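PDB 5ZVE: 389aa long hypothetical nucleolar protein from Pyrococcus horikoshii, which transfers a methyl group from S-adenosyl-L-methionine to carbon 5 of cytosine 72 in several tRNAs. Local coordinates for residues A[202-207]-A[270-275]; A[315-320]-A[376-381]. All coordinates share one frame; numbering follows the deposited sequence.

Contact 1. Residues A[202-207]-A[270-275]. With SAH (S-adenosyl-L-homocysteine), chain C.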
loop_
_atom_site.group_PDB
_atom_site.type_symbol
_atom_site.label_atom_id
_atom_site.label_comp_id
_atom_site.label_asym_id
_atom_site.label_seq_id
_atom_site.Cartn_x
_atom_site.Cartn_y
_atom_site.Cartn_z
ATOM N N ILE A 202 5.970 -11.654 16.072
ATOM C CA ILE A 202 5.198 -10.462 16.390
ATOM C C ILE A 202 5.124 -9.475 15.230
ATOM O O ILE A 202 6.148 -9.037 14.706
ATOM C CB ILE A 202 5.774 -9.719 17.605
ATOM C CG1 ILE A 202 5.861 -10.649 18.820
ATOM C CG2 ILE A 202 4.925 -8.490 17.913
ATOM C CD1 ILE A 202 6.419 -9.970 20.058
ATOM N N ASP A 203 3.900 -9.140 14.838
ATOM C CA ASP A 203 3.629 -8.041 13.915
ATOM C C ASP A 203 3.112 -6.867 14.745
ATOM O O ASP A 203 1.975 -6.895 15.211
ATOM C CB ASP A 203 2.614 -8.477 12.852
ATOM C CG ASP A 203 2.553 -7.535 11.665
ATOM O OD1 ASP A 203 3.087 -6.410 11.744
ATOM O OD2 ASP A 203 1.973 -7.939 10.635
ATOM N N MET A 204 3.936 -5.840 14.943
ATOM C CA MET A 204 3.612 -4.833 15.954
ATOM C C MET A 204 2.874 -3.623 15.401
ATOM O O MET A 204 2.495 -2.730 16.151
ATOM C CB MET A 204 4.875 -4.351 16.679
ATOM C CG MET A 204 6.037 -3.955 15.785
ATOM S SD MET A 204 7.453 -3.414 16.778
ATOM C CE MET A 204 7.775 -4.895 17.686
ATOM N N ALA A 205 2.658 -3.604 14.093
ATOM C CA ALA A 205 1.775 -2.628 13.475
ATOM C C ALA A 205 1.062 -3.336 12.339
ATOM O O ALA A 205 1.397 -3.150 11.168
ATOM C CB ALA A 205 2.550 -1.425 12.974
ATOM N N ALA A 206 0.067 -4.143 12.692
ATOM C CA ALA A 206 -0.359 -5.235 11.827
ATOM C C ALA A 206 -1.601 -4.953 10.993
ATOM O O ALA A 206 -1.748 -5.521 9.916
ATOM C CB ALA A 206 -0.583 -6.484 12.667
ATOM N N ALA A 207 -2.481 -4.075 11.467
ATOM C CA ALA A 207 -3.758 -3.851 10.790
ATOM C C ALA A 207 -3.575 -3.039 9.509
ATOM O O ALA A 207 -2.723 -2.154 9.459
ATOM C CB ALA A 207 -4.738 -3.160 11.726
ATOM N N ILE A 270 10.341 -10.504 14.471
ATOM C CA ILE A 270 9.474 -9.347 14.571
ATOM C C ILE A 270 9.360 -8.638 13.231
ATOM O O ILE A 270 10.368 -8.320 12.596
ATOM C CB ILE A 270 9.976 -8.350 15.630
ATOM C CG1 ILE A 270 9.794 -8.928 17.036
ATOM C CG2 ILE A 270 9.234 -7.047 15.508
ATOM C CD1 ILE A 270 10.199 -7.972 18.145
ATOM N N LEU A 271 8.125 -8.408 12.799
ATOM C CA LEU A 271 7.874 -7.544 11.659
ATOM C C LEU A 271 7.449 -6.157 12.111
ATOM O O LEU A 271 6.508 -6.004 12.894
ATOM C CB LEU A 271 6.803 -8.141 10.747
ATOM C CG LEU A 271 6.336 -7.180 9.651
ATOM C CD1 LEU A 271 7.484 -6.846 8.720
ATOM C CD2 LEU A 271 5.167 -7.765 8.875
ATOM N N LEU A 272 8.147 -5.146 11.611
ATOM C CA LEU A 272 7.779 -3.771 11.893
ATOM C C LEU A 272 7.485 -3.051 10.581
ATOM O O LEU A 272 8.362 -2.429 9.978
ATOM C CB LEU A 272 8.884 -3.058 12.684
ATOM C CG LEU A 272 8.670 -1.584 13.039
ATOM C CD1 LEU A 272 7.299 -1.355 13.658
ATOM C CD2 LEU A 272 9.762 -1.107 13.986
ATOM N N ASP A 273 6.242 -3.168 10.136
ATOM C CA ASP A 273 5.782 -2.447 8.961
ATOM C C ASP A 273 5.248 -1.118 9.469
ATOM O O ASP A 273 4.055 -0.962 9.712
ATOM C CB ASP A 273 4.717 -3.250 8.215
ATOM C CG ASP A 273 4.275 -2.586 6.931
ATOM O OD1 ASP A 273 5.125 -1.973 6.251
ATOM O OD2 ASP A 273 3.075 -2.686 6.600
ATOM N N ALA A 274 6.148 -0.154 9.606
ATOM C CA ALA A 274 5.925 0.978 10.497
ATOM C C ALA A 274 5.047 2.060 9.886
ATOM O O ALA A 274 5.083 2.288 8.676
ATOM C CB ALA A 274 7.263 1.567 10.916
ATOM N N PRO A 275 4.241 2.726 10.732
ATOM C CA PRO A 275 3.567 3.957 10.315
ATOM C C PRO A 275 4.596 4.934 9.766
ATOM O O PRO A 275 5.663 5.084 10.357
ATOM C CB PRO A 275 2.922 4.470 11.608
ATOM C CG PRO A 275 3.646 3.759 12.714
ATOM C CD PRO A 275 4.000 2.420 12.150
HETATM N N SAH C . 1.286 -3.827 8.250
HETATM C CA SAH C . -0.079 -3.504 7.851
HETATM C CB SAH C . -0.252 -2.001 7.628
HETATM C CG SAH C . 0.482 -1.086 8.612
HETATM S SD SAH C . -0.135 0.611 8.493
HETATM C C SAH C . -0.548 -4.298 6.629
HETATM O O SAH C . 0.245 -4.922 5.924
HETATM O OXT SAH C . -1.737 -4.339 6.316
HETATM C "C5'" SAH C . 0.570 1.109 10.091
HETATM C "C4'" SAH C . -0.299 0.761 11.297
HETATM O "O4'" SAH C . 0.348 1.167 12.487
HETATM C "C3'" SAH C . -1.664 1.437 11.311
HETATM O "O3'" SAH C . -2.665 0.451 11.222
HETATM C "C2'" SAH C . -1.775 2.112 12.665
HETATM O "O2'" SAH C . -2.997 1.782 13.277
HETATM C "C1'" SAH C . -0.635 1.494 13.448
HETATM N N9 SAH C . -0.090 2.362 14.514
HETATM C C8 SAH C . 0.182 3.706 14.471
HETATM N N7 SAH C . 0.679 4.085 15.673
HETATM C C5 SAH C . 0.727 3.003 16.482
HETATM C C6 SAH C . 1.141 2.824 17.798
HETATM N N6 SAH C . 1.607 3.845 18.513
HETATM N N1 SAH C . 1.071 1.568 18.362
HETATM C C2 SAH C . 0.590 0.501 17.627
HETATM N N3 SAH C . 0.178 0.686 16.324
HETATM C C4 SAH C . 0.247 1.918 15.763
#
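The amino nitrogen of S-adenosyl-L-homocysteine is gripped from both segments. SAH N donates to Asp273 OD2 at 2.7 Å and to Ala205 O at 3.0 Å. The two protein residues also touch, Ala205 CB resting 3.6 Å from Asp273 O. Asp273 has its CG anti to the backbone N (chi1 -176°), which carries the carboxylate to the ligand. Its OD2 also forms a salt bridge to Lys211, and OD1 is bonded to Ser321, so the group is fixed at both oxygens.

Behind the pocket the segments pair as neighbouring parallel strands. Leu271 N donates to Ile202 O at 2.8 Å. Met204 N donates to Leu271 O at 3.3 Å in a longer bond, nearly straight at 166°. Asp203 and Leu271 lie side by side, with Asp203 OD2 3.7 Å from Leu271 CD2. That oxygen is not left to the leucine: Thr212 bonds it. Toward Ile270, the Met204 chain bends at its last torsion (chi3 61°). Its CE meets Ile270 CG2 at 3.4 Å, tighter than usual for carbons, while its CG and SD lie against Leu272 CD1.

Past the strands, Pro275 CD packs on Ala205 CB, and both sit beside the ribose oxygen O4'. This is the cofactor site of a class I methyltransferase, formed where parallel strands run out into loops. Two acceptors facing one nitrogen would suit an amino group that is probably protonated, and are consistent with orienting the amino acid end of the ligand.

Contact 2. Residues A[315-320]-A[376-381]; sequences GGVLVY and IAKLRK
Strands 316-320 and 376-381 form an antiparallel pair in the class I methyltransferase sheet, where strand 374-381 runs against strand 316-322. Leu318 and Leu379 are a hydrogen-bonded pair: Leu318 N donates to Leu379 O at 2.8 Å, and Leu379 N returns a bond to Leu318 O at 2.7 Å. Tyr320 and Ala377 repeat this two-way exchange. At the far end Gly316 O accepts from Lys381 N at 2.8 Å, and Gly315 N donates to Lys381 O. Lys381 sends its NZ away to Asp384 and to the carbonyls of Ile309 and Leu312.

Val317, Val319, Lys378 and Arg380 share one face. Lys378 CG, on an extended chain, reaches a methyl of each valine, 4.1 Å from Val319 CG2 and from Val317 CG1. Arg380 starts with CG anti to the backbone N (chi1 164°), then bends twice and curls back over Gly315, its CD 3.2 Å from Gly315 O. Val317 CG2 lies at the edge of the guanidinium, 3.3 Å from Arg380 NH2. With an alanine in place of Arg380, Val317 CG2 would probably lose its cover from the guanidinium, and Gly315 would lose the chain that lies against it.

The backbone bonds thus hold the strands together. Val319 meets the carbon part of Lys378, while Val317 also covers an edge of the Arg380 guanidinium. The charged ends make long, weak ion pairs, Arg380 with Glu345 and Lys378 with Glu194.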
loop_
_atom_site.group_PDB
_atom_site.type_symbol
_atom_site.label_atom_id
_atom_site.label_comp_id
_atom_site.label_asym_id
_atom_site.label_seq_id
_atom_site.Cartn_x
_atom_site.Cartn_y
_atom_site.Cartn_z
ATOM N N GLY A 315 20.038 -13.395 18.538
ATOM C CA GLY A 315 19.879 -14.264 17.387
ATOM C C GLY A 315 18.545 -14.056 16.682
ATOM O O GLY A 315 18.271 -14.675 15.654
ATOM N N GLY A 316 17.716 -13.176 17.231
ATOM C CA GLY A 316 16.416 -12.898 16.650
ATOM C C GLY A 316 16.488 -11.997 15.434
ATOM O O GLY A 316 17.492 -11.326 15.195
ATOM N N VAL A 317 15.401 -11.969 14.672
ATOM C CA VAL A 317 15.374 -11.250 13.408
ATOM C C VAL A 317 14.288 -10.179 13.393
ATOM O O VAL A 317 13.137 -10.431 13.762
ATOM C CB VAL A 317 15.148 -12.206 12.228
ATOM C CG1 VAL A 317 14.983 -11.425 10.923
ATOM C CG2 VAL A 317 16.294 -13.198 12.132
ATOM N N LEU A 318 14.666 -8.979 12.971
ATOM C CA LEU A 318 13.704 -7.904 12.769
ATOM C C LEU A 318 13.628 -7.534 11.298
ATOM O O LEU A 318 14.651 -7.325 10.643
ATOM C CB LEU A 318 14.078 -6.674 13.603
ATOM C CG LEU A 318 13.323 -5.375 13.290
ATOM C CD1 LEU A 318 11.874 -5.456 13.731
ATOM C CD2 LEU A 318 14.015 -4.182 13.936
ATOM N N VAL A 319 12.412 -7.476 10.772
ATOM C CA VAL A 319 12.209 -6.917 9.447
ATOM C C VAL A 319 11.481 -5.590 9.585
ATOM O O VAL A 319 10.371 -5.522 10.121
ATOM C CB VAL A 319 11.429 -7.873 8.515
ATOM C CG1 VAL A 319 10.856 -7.107 7.336
ATOM C CG2 VAL A 319 12.337 -8.991 8.030
ATOM N N TYR A 320 12.134 -4.538 9.109
ATOM C CA TYR A 320 11.590 -3.192 9.128
ATOM C C TYR A 320 11.215 -2.767 7.717
ATOM O O TYR A 320 12.023 -2.878 6.796
ATOM C CB TYR A 320 12.614 -2.233 9.738
ATOM C CG TYR A 320 12.225 -0.774 9.779
ATOM C CD1 TYR A 320 11.457 -0.265 10.823
ATOM C CD2 TYR A 320 12.675 0.111 8.805
ATOM C CE1 TYR A 320 11.123 1.082 10.879
ATOM C CE2 TYR A 320 12.344 1.456 8.852
ATOM C CZ TYR A 320 11.570 1.938 9.895
ATOM O OH TYR A 320 11.238 3.277 9.944
ATOM N N ILE A 376 12.812 -1.904 2.639
ATOM C CA ILE A 376 12.861 -3.125 3.441
ATOM C C ILE A 376 14.247 -3.332 4.042
ATOM O O ILE A 376 15.244 -3.363 3.321
ATOM C CB ILE A 376 12.510 -4.388 2.615
ATOM C CG1 ILE A 376 11.211 -4.207 1.825
ATOM C CG2 ILE A 376 12.421 -5.612 3.518
ATOM C CD1 ILE A 376 10.857 -5.431 0.961
ATOM N N ALA A 377 14.303 -3.475 5.362
ATOM C CA ALA A 377 15.544 -3.813 6.046
ATOM C C ALA A 377 15.374 -5.093 6.855
ATOM O O ALA A 377 14.375 -5.264 7.552
ATOM C CB ALA A 377 15.985 -2.664 6.951
ATOM N N LYS A 378 16.358 -5.983 6.776
ATOM C CA LYS A 378 16.333 -7.216 7.556
ATOM C C LYS A 378 17.524 -7.276 8.491
ATOM O O LYS A 378 18.670 -7.226 8.042
ATOM C CB LYS A 378 16.341 -8.445 6.650
ATOM C CG LYS A 378 16.317 -9.756 7.417
ATOM C CD LYS A 378 16.779 -10.906 6.549
ATOM C CE LYS A 378 16.579 -12.230 7.255
ATOM N NZ LYS A 378 17.128 -13.360 6.465
ATOM N N LEU A 379 17.256 -7.405 9.788
ATOM C CA LEU A 379 18.331 -7.364 10.778
ATOM C C LEU A 379 18.359 -8.545 11.736
ATOM O O LEU A 379 17.329 -9.140 12.060
ATOM C CB LEU A 379 18.254 -6.090 11.608
ATOM C CG LEU A 379 18.416 -4.741 10.923
ATOM C CD1 LEU A 379 18.905 -3.756 11.933
ATOM C CD2 LEU A 379 19.387 -4.815 9.810
ATOM N N ARG A 380 19.564 -8.844 12.205
ATOM C CA ARG A 380 19.806 -9.887 13.182
ATOM C C ARG A 380 20.333 -9.255 14.475
ATOM O O ARG A 380 21.282 -8.466 14.443
ATOM C CB ARG A 380 20.797 -10.904 12.609
ATOM C CG ARG A 380 21.457 -11.839 13.601
ATOM C CD ARG A 380 20.459 -12.795 14.224
ATOM N NE ARG A 380 19.571 -13.459 13.266
ATOM C CZ ARG A 380 19.959 -14.294 12.304
ATOM N NH1 ARG A 380 21.239 -14.597 12.151
ATOM N NH2 ARG A 380 19.057 -14.840 11.497
ATOM N N LYS A 381 19.701 -9.580 15.601
ATOM C CA LYS A 381 20.121 -9.052 16.898
ATOM C C LYS A 381 21.315 -9.831 17.439
ATOM O O LYS A 381 21.159 -10.946 17.939
ATOM C CB LYS A 381 18.970 -9.100 17.904
ATOM C CG LYS A 381 19.350 -8.604 19.289
ATOM C CD LYS A 381 18.151 -8.557 20.220
ATOM C CE LYS A 381 18.537 -7.986 21.578
ATOM N NZ LYS A 381 17.371 -7.870 22.499
#

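In the fold
Both contacts belong to one sheet of the methyltransferase domain. Strands 267-273 and 316-322 are neighbours in it, and the contacts touch there: Leu272 N lies 2.7 Å from Val319 O, probably hydrogen-bonded. Their centres are about 12 Å apart. Both are largely buried, but contact 2 lies further from the centre of the chain and includes exposed Gly315 and partly exposed Arg380. Contact 1 pairs parallel strands with few cross-bonds and turns Asp273 and the Ala205 carbonyl to the ligand. Contact 2 is antiparallel, with six backbone bonds and no ligand contact. One shapes the cofactor site; the other joins the last strand to the sheet.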